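Local coordinates for protein putative methyltransferase (Porphyromonas gingivalis, PDB 3LL7) that is a putative methyltransferase and probably transfers a methyl group to a substrate not yet identified, at residues I109-R123 with L138-F152. Sequence-based numbering, arbitrary orientation.
Sequences IALMSKASQGIYIER and LLNEGKDVNILTGDF
Strands 117-122 and 144-149 are the parallel pair of a beta-alpha-beta crossover, consistent with the Rossmann-like fold of methyltransferases, with helix 125-138 as the connection. Seven backbone hydrogen bonds join them, from D144 N to S116 O through to G150 N on E122 O (2.8 Å). Where the chains enter the sheet, K143 reaches back to the turn that follows helix 106-112. Its side chain, bent at chi2 (-67°) and extended beyond, carries NZ to two carbonyls, hydrogen-bonded at 2.9 Å to both M112 O and A115 O, the latter from above its carbonyl plane. A water joins NZ to S113 O, and the ammonium thus ties the 112-115 turn to the start of strand 144-149. Selenomethionine M112, folded back at chi2 and chi3, lays CE 3.7 Å from V145 CG1, and its selenium lies over the bare backbone of G118; its CB meets L139 CD2 at 3.6 Å. On this same face I147 CG2 approaches the Y120 ring obliquely, 3.5 Å from CD2. The opposite face carries I119, I121 and L148: L148 CD1 lies 3.7 Å from I119 CG2, while I121 CD1 rests on F152 CB. Past the strand ends, R123 NE forms a salt bridge with D151 OD1 at 2.8 Å, in the guanidinium plane and on the anti lone pair; D151 OD2 pairs with K153. Helix 125-138 covers one face, with A131 and I135 against the Y120 side chain, and helix 156-162 packs on I119, I121 and L148. Strand 96-99 continues the parallel sheet beyond strand 117-122.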
loop_
_atom_site.group_PDB
_atom_site.type_symbol
_atom_site.label_atom_id
_atom_site.label_comp_id
_atom_site.label_asym_id
_atom_site.label_seq_id
_atom_site.Cartn_x
_atom_site.Cartn_y
_atom_site.Cartn_z
ATOM N N ILE A 109 5.744 7.001 13.424
ATOM C CA ILE A 109 7.047 6.410 13.791
ATOM C C ILE A 109 7.998 6.383 12.571
ATOM O O ILE A 109 9.187 6.712 12.697
ATOM C CB ILE A 109 6.877 4.987 14.403
ATOM C CG1 ILE A 109 6.065 5.053 15.714
ATOM C CG2 ILE A 109 8.231 4.305 14.654
ATOM C CD1 ILE A 109 6.763 5.764 16.815
ATOM N N ALA A 110 7.455 6.045 11.396
ATOM C CA ALA A 110 8.276 6.002 10.172
ATOM C C ALA A 110 8.783 7.394 9.827
ATOM O O ALA A 110 9.918 7.536 9.402
ATOM C CB ALA A 110 7.515 5.401 8.995
ATOM N N LEU A 111 7.942 8.410 10.008
ATOM C CA LEU A 111 8.368 9.808 9.813
ATOM C C LEU A 111 9.452 10.216 10.800
ATOM O O LEU A 111 10.412 10.902 10.438
ATOM C CB LEU A 111 7.197 10.780 9.931
ATOM C CG LEU A 111 5.955 10.577 9.056
ATOM C CD1 LEU A 111 4.954 11.666 9.420
ATOM C CD2 LEU A 111 6.283 10.591 7.571
HETATM N N MSE A 112 9.295 9.780 12.044
HETATM C CA MSE A 112 10.241 10.086 13.109
HETATM C C MSE A 112 11.545 9.281 13.057
HETATM O O MSE A 112 12.467 9.564 13.825
HETATM C CB MSE A 112 9.550 9.881 14.456
HETATM C CG MSE A 112 8.409 10.860 14.729
HETATM SE SE MSE A 112 8.930 12.720 14.753
HETATM C CE MSE A 112 10.293 12.652 16.105
ATOM N N SER A 113 11.638 8.296 12.159
ATOM C CA SER A 113 12.929 7.635 11.877
ATOM C C SER A 113 13.885 8.638 11.259
ATOM O O SER A 113 15.093 8.428 11.265
ATOM C CB SER A 113 12.785 6.410 10.964
ATOM O OG SER A 113 12.434 6.778 9.631
ATOM N N LYS A 114 13.336 9.727 10.721
ATOM C CA LYS A 114 14.149 10.759 10.061
ATOM C C LYS A 114 14.071 12.111 10.777
ATOM O O LYS A 114 15.089 12.757 11.028
ATOM C CB LYS A 114 13.710 10.921 8.600
ATOM C CG LYS A 114 13.860 9.658 7.719
ATOM C CD LYS A 114 15.351 9.364 7.334
ATOM C CE LYS A 114 15.853 10.238 6.189
ATOM N NZ LYS A 114 15.073 10.135 4.887
ATOM N N ALA A 115 12.845 12.541 11.081
ATOM C CA ALA A 115 12.586 13.831 11.710
ATOM C C ALA A 115 13.076 13.834 13.154
ATOM O O ALA A 115 13.120 12.786 13.793
ATOM C CB ALA A 115 11.093 14.128 11.662
ATOM N N SER A 116 13.445 15.006 13.658
ATOM C CA SER A 116 13.895 15.140 15.050
ATOM C C SER A 116 12.778 15.570 15.986
ATOM O O SER A 116 12.845 15.320 17.188
ATOM C CB SER A 116 15.060 16.132 15.162
ATOM O OG SER A 116 14.730 17.375 14.549
ATOM N N GLN A 117 11.776 16.257 15.447
ATOM C CA GLN A 117 10.666 16.749 16.256
ATOM C C GLN A 117 9.348 16.451 15.550
ATOM O O GLN A 117 9.249 16.598 14.333
ATOM C CB GLN A 117 10.791 18.259 16.495
ATOM C CG GLN A 117 12.130 18.728 17.028
ATOM C CD GLN A 117 12.221 20.238 17.051
ATOM O OE1 GLN A 117 12.845 20.852 16.183
ATOM N NE2 GLN A 117 11.560 20.846 18.020
ATOM N N GLY A 118 8.338 16.036 16.313
ATOM C CA GLY A 118 7.031 15.749 15.737
ATOM C C GLY A 118 5.859 16.028 16.652
ATOM O O GLY A 118 5.977 15.970 17.887
ATOM N N ILE A 119 4.736 16.373 16.042
ATOM C CA ILE A 119 3.455 16.455 16.742
ATOM C C ILE A 119 2.525 15.420 16.126
ATOM O O ILE A 119 2.337 15.380 14.913
ATOM C CB ILE A 119 2.818 17.885 16.616
ATOM C CG1 ILE A 119 3.764 18.945 17.200
ATOM C CG2 ILE A 119 1.428 17.921 17.281
ATOM C CD1 ILE A 119 3.256 20.416 17.093
ATOM N N TYR A 120 1.953 14.579 16.979
ATOM C CA TYR A 120 1.026 13.550 16.574
ATOM C C TYR A 120 -0.306 14.029 17.116
ATOM O O TYR A 120 -0.374 14.484 18.269
ATOM C CB TYR A 120 1.453 12.241 17.250
ATOM C CG TYR A 120 0.376 11.185 17.434
ATOM C CD1 TYR A 120 0.406 10.017 16.693
ATOM C CD2 TYR A 120 -0.627 11.326 18.404
ATOM C CE1 TYR A 120 -0.564 9.007 16.871
ATOM C CE2 TYR A 120 -1.601 10.327 18.592
ATOM C CZ TYR A 120 -1.552 9.165 17.802
ATOM O OH TYR A 120 -2.482 8.159 17.975
ATOM N N ILE A 121 -1.348 13.954 16.303
ATOM C CA ILE A 121 -2.692 14.392 16.693
ATOM C C ILE A 121 -3.685 13.301 16.338
ATOM O O ILE A 121 -3.695 12.810 15.201
ATOM C CB ILE A 121 -3.107 15.726 15.961
ATOM C CG1 ILE A 121 -2.057 16.819 16.220
ATOM C CG2 ILE A 121 -4.509 16.152 16.428
ATOM C CD1 ILE A 121 -2.310 18.196 15.549
ATOM N N GLU A 122 -4.510 12.888 17.294
ATOM C CA GLU A 122 -5.485 11.827 17.057
ATOM C C GLU A 122 -6.810 12.165 17.717
ATOM O O GLU A 122 -6.850 12.454 18.922
ATOM C CB GLU A 122 -4.941 10.499 17.609
ATOM C CG GLU A 122 -5.976 9.403 17.866
ATOM C CD GLU A 122 -6.695 8.946 16.582
ATOM O OE1 GLU A 122 -6.057 8.798 15.512
ATOM O OE2 GLU A 122 -7.923 8.762 16.634
ATOM N N ARG A 123 -7.879 12.157 16.914
ATOM C CA ARG A 123 -9.239 12.503 17.367
ATOM C C ARG A 123 -9.749 11.659 18.509
ATOM O O ARG A 123 -10.411 12.179 19.407
ATOM C CB ARG A 123 -10.248 12.396 16.212
ATOM C CG ARG A 123 -10.032 13.382 15.090
ATOM C CD ARG A 123 -11.158 13.297 14.029
ATOM N NE ARG A 123 -12.319 14.110 14.404
ATOM C CZ ARG A 123 -13.477 13.624 14.853
ATOM N NH1 ARG A 123 -13.654 12.311 14.980
ATOM N NH2 ARG A 123 -14.464 14.457 15.171
ATOM N N LEU A 138 8.953 3.260 21.086
ATOM C CA LEU A 138 9.314 2.911 19.719
ATOM C C LEU A 138 10.297 3.875 19.065
ATOM O O LEU A 138 10.858 3.559 18.020
ATOM C CB LEU A 138 8.058 2.794 18.851
ATOM C CG LEU A 138 7.127 1.616 19.171
ATOM C CD1 LEU A 138 5.664 1.963 18.862
ATOM C CD2 LEU A 138 7.580 0.330 18.463
ATOM N N LEU A 139 10.485 5.047 19.660
ATOM C CA LEU A 139 11.353 6.051 19.062
ATOM C C LEU A 139 12.799 5.789 19.444
ATOM O O LEU A 139 13.068 5.424 20.592
ATOM C CB LEU A 139 10.985 7.454 19.529
ATOM C CG LEU A 139 9.640 8.106 19.198
ATOM C CD1 LEU A 139 9.449 9.247 20.189
ATOM C CD2 LEU A 139 9.576 8.614 17.797
ATOM N N ASN A 140 13.712 5.996 18.485
ATOM C CA ASN A 140 15.156 5.984 18.727
ATOM C C ASN A 140 15.516 7.058 19.753
ATOM O O ASN A 140 14.655 7.851 20.152
ATOM C CB ASN A 140 15.942 6.212 17.414
ATOM C CG ASN A 140 15.416 5.374 16.245
ATOM O OD1 ASN A 140 14.753 4.349 16.441
ATOM N ND2 ASN A 140 15.702 5.818 15.019
ATOM N N GLU A 141 16.774 7.085 20.188
ATOM C CA GLU A 141 17.213 8.091 21.150
ATOM C C GLU A 141 17.268 9.486 20.516
ATOM O O GLU A 141 17.515 9.627 19.311
ATOM C CB GLU A 141 18.569 7.718 21.769
ATOM C CG GLU A 141 18.788 8.310 23.173
ATOM C CD GLU A 141 20.196 8.101 23.721
ATOM O OE1 GLU A 141 21.178 8.210 22.950
ATOM O OE2 GLU A 141 20.326 7.846 24.940
ATOM N N GLY A 142 16.994 10.502 21.335
ATOM C CA GLY A 142 17.141 11.903 20.940
ATOM C C GLY A 142 16.008 12.463 20.101
ATOM O O GLY A 142 16.236 13.342 19.259
ATOM N N LYS A 143 14.797 11.952 20.309
ATOM C CA LYS A 143 13.620 12.407 19.562
ATOM C C LYS A 143 12.667 13.164 20.486
ATOM O O LYS A 143 12.500 12.796 21.648
ATOM C CB LYS A 143 12.864 11.228 18.927
ATOM C CG LYS A 143 13.665 10.324 18.008
ATOM C CD LYS A 143 14.101 11.034 16.745
ATOM C CE LYS A 143 14.862 10.095 15.838
ATOM N NZ LYS A 143 15.074 10.745 14.517
ATOM N N ASP A 144 12.020 14.185 19.933
ATOM C CA ASP A 144 11.155 15.113 20.654
ATOM C C ASP A 144 9.724 15.037 20.098
ATOM O O ASP A 144 9.485 15.458 18.972
ATOM C CB ASP A 144 11.708 16.512 20.393
ATOM C CG ASP A 144 11.286 17.522 21.420
ATOM O OD1 ASP A 144 10.144 17.452 21.929
ATOM O OD2 ASP A 144 12.120 18.406 21.709
ATOM N N VAL A 145 8.771 14.502 20.863
ATOM C CA VAL A 145 7.383 14.407 20.366
ATOM C C VAL A 145 6.307 15.005 21.289
ATOM O O VAL A 145 6.485 15.094 22.488
ATOM C CB VAL A 145 6.973 12.954 19.966
ATOM C CG1 VAL A 145 7.846 12.442 18.826
ATOM C CG2 VAL A 145 7.021 12.012 21.163
ATOM N N ASN A 146 5.196 15.424 20.698
ATOM C CA ASN A 146 4.049 15.928 21.438
ATOM C C ASN A 146 2.862 15.111 20.934
ATOM O O ASN A 146 2.578 15.083 19.730
ATOM C CB ASN A 146 3.872 17.424 21.158
ATOM C CG ASN A 146 2.829 18.091 22.056
ATOM O OD1 ASN A 146 2.210 17.456 22.897
ATOM N ND2 ASN A 146 2.637 19.401 21.858
ATOM N N ILE A 147 2.194 14.418 21.847
ATOM C CA ILE A 147 1.151 13.483 21.472
ATOM C C ILE A 147 -0.194 14.069 21.951
ATOM O O ILE A 147 -0.477 14.122 23.146
ATOM C CB ILE A 147 1.465 12.112 22.083
ATOM C CG1 ILE A 147 2.832 11.608 21.563
ATOM C CG2 ILE A 147 0.374 11.110 21.760
ATOM C CD1 ILE A 147 3.526 10.622 22.500
ATOM N N LEU A 148 -1.000 14.548 21.006
ATOM C CA LEU A 148 -2.195 15.311 21.342
ATOM C C LEU A 148 -3.496 14.591 21.020
ATOM O O LEU A 148 -3.611 13.916 20.010
ATOM C CB LEU A 148 -2.183 16.654 20.593
ATOM C CG LEU A 148 -1.068 17.665 20.847
ATOM C CD1 LEU A 148 -1.184 18.770 19.816
ATOM C CD2 LEU A 148 -1.085 18.227 22.300
ATOM N N THR A 149 -4.490 14.761 21.889
ATOM C CA THR A 149 -5.812 14.211 21.650
ATOM C C THR A 149 -6.714 15.295 21.080
ATOM O O THR A 149 -6.727 16.421 21.586
ATOM C CB THR A 149 -6.432 13.699 22.957
ATOM O OG1 THR A 149 -5.616 12.640 23.473
ATOM C CG2 THR A 149 -7.912 13.201 22.756
ATOM N N GLY A 150 -7.482 14.938 20.047
ATOM C CA GLY A 150 -8.551 15.810 19.540
ATOM C C GLY A 150 -8.484 16.012 18.043
ATOM O O GLY A 150 -7.660 15.415 17.371
ATOM N N ASP A 151 -9.358 16.858 17.516
ATOM C CA ASP A 151 -9.323 17.147 16.080
ATOM C C ASP A 151 -8.274 18.220 15.820
ATOM O O ASP A 151 -8.231 19.236 16.524
ATOM C CB ASP A 151 -10.704 17.583 15.584
ATOM C CG ASP A 151 -10.797 17.597 14.052
ATOM O OD1 ASP A 151 -11.333 16.611 13.478
ATOM O OD2 ASP A 151 -10.296 18.556 13.423
ATOM N N PHE A 152 -7.436 18.010 14.799
ATOM C CA PHE A 152 -6.387 18.990 14.451
ATOM C C PHE A 152 -6.920 20.412 14.214
ATOM O O PHE A 152 -6.178 21.390 14.308
ATOM C CB PHE A 152 -5.582 18.516 13.226
ATOM C CG PHE A 152 -6.276 18.757 11.909
ATOM C CD1 PHE A 152 -6.037 19.930 11.187
ATOM C CD2 PHE A 152 -7.173 17.826 11.400
ATOM C CE1 PHE A 152 -6.689 20.188 9.967
ATOM C CE2 PHE A 152 -7.833 18.070 10.172
ATOM C CZ PHE A 152 -7.585 19.244 9.463
HETATM O O HOH W 1 12.818 7.216 15.784
HETATM O O HOH W 2 16.929 9.752 12.563
HETATM O O HOH W 3 14.982 16.175 19.053
#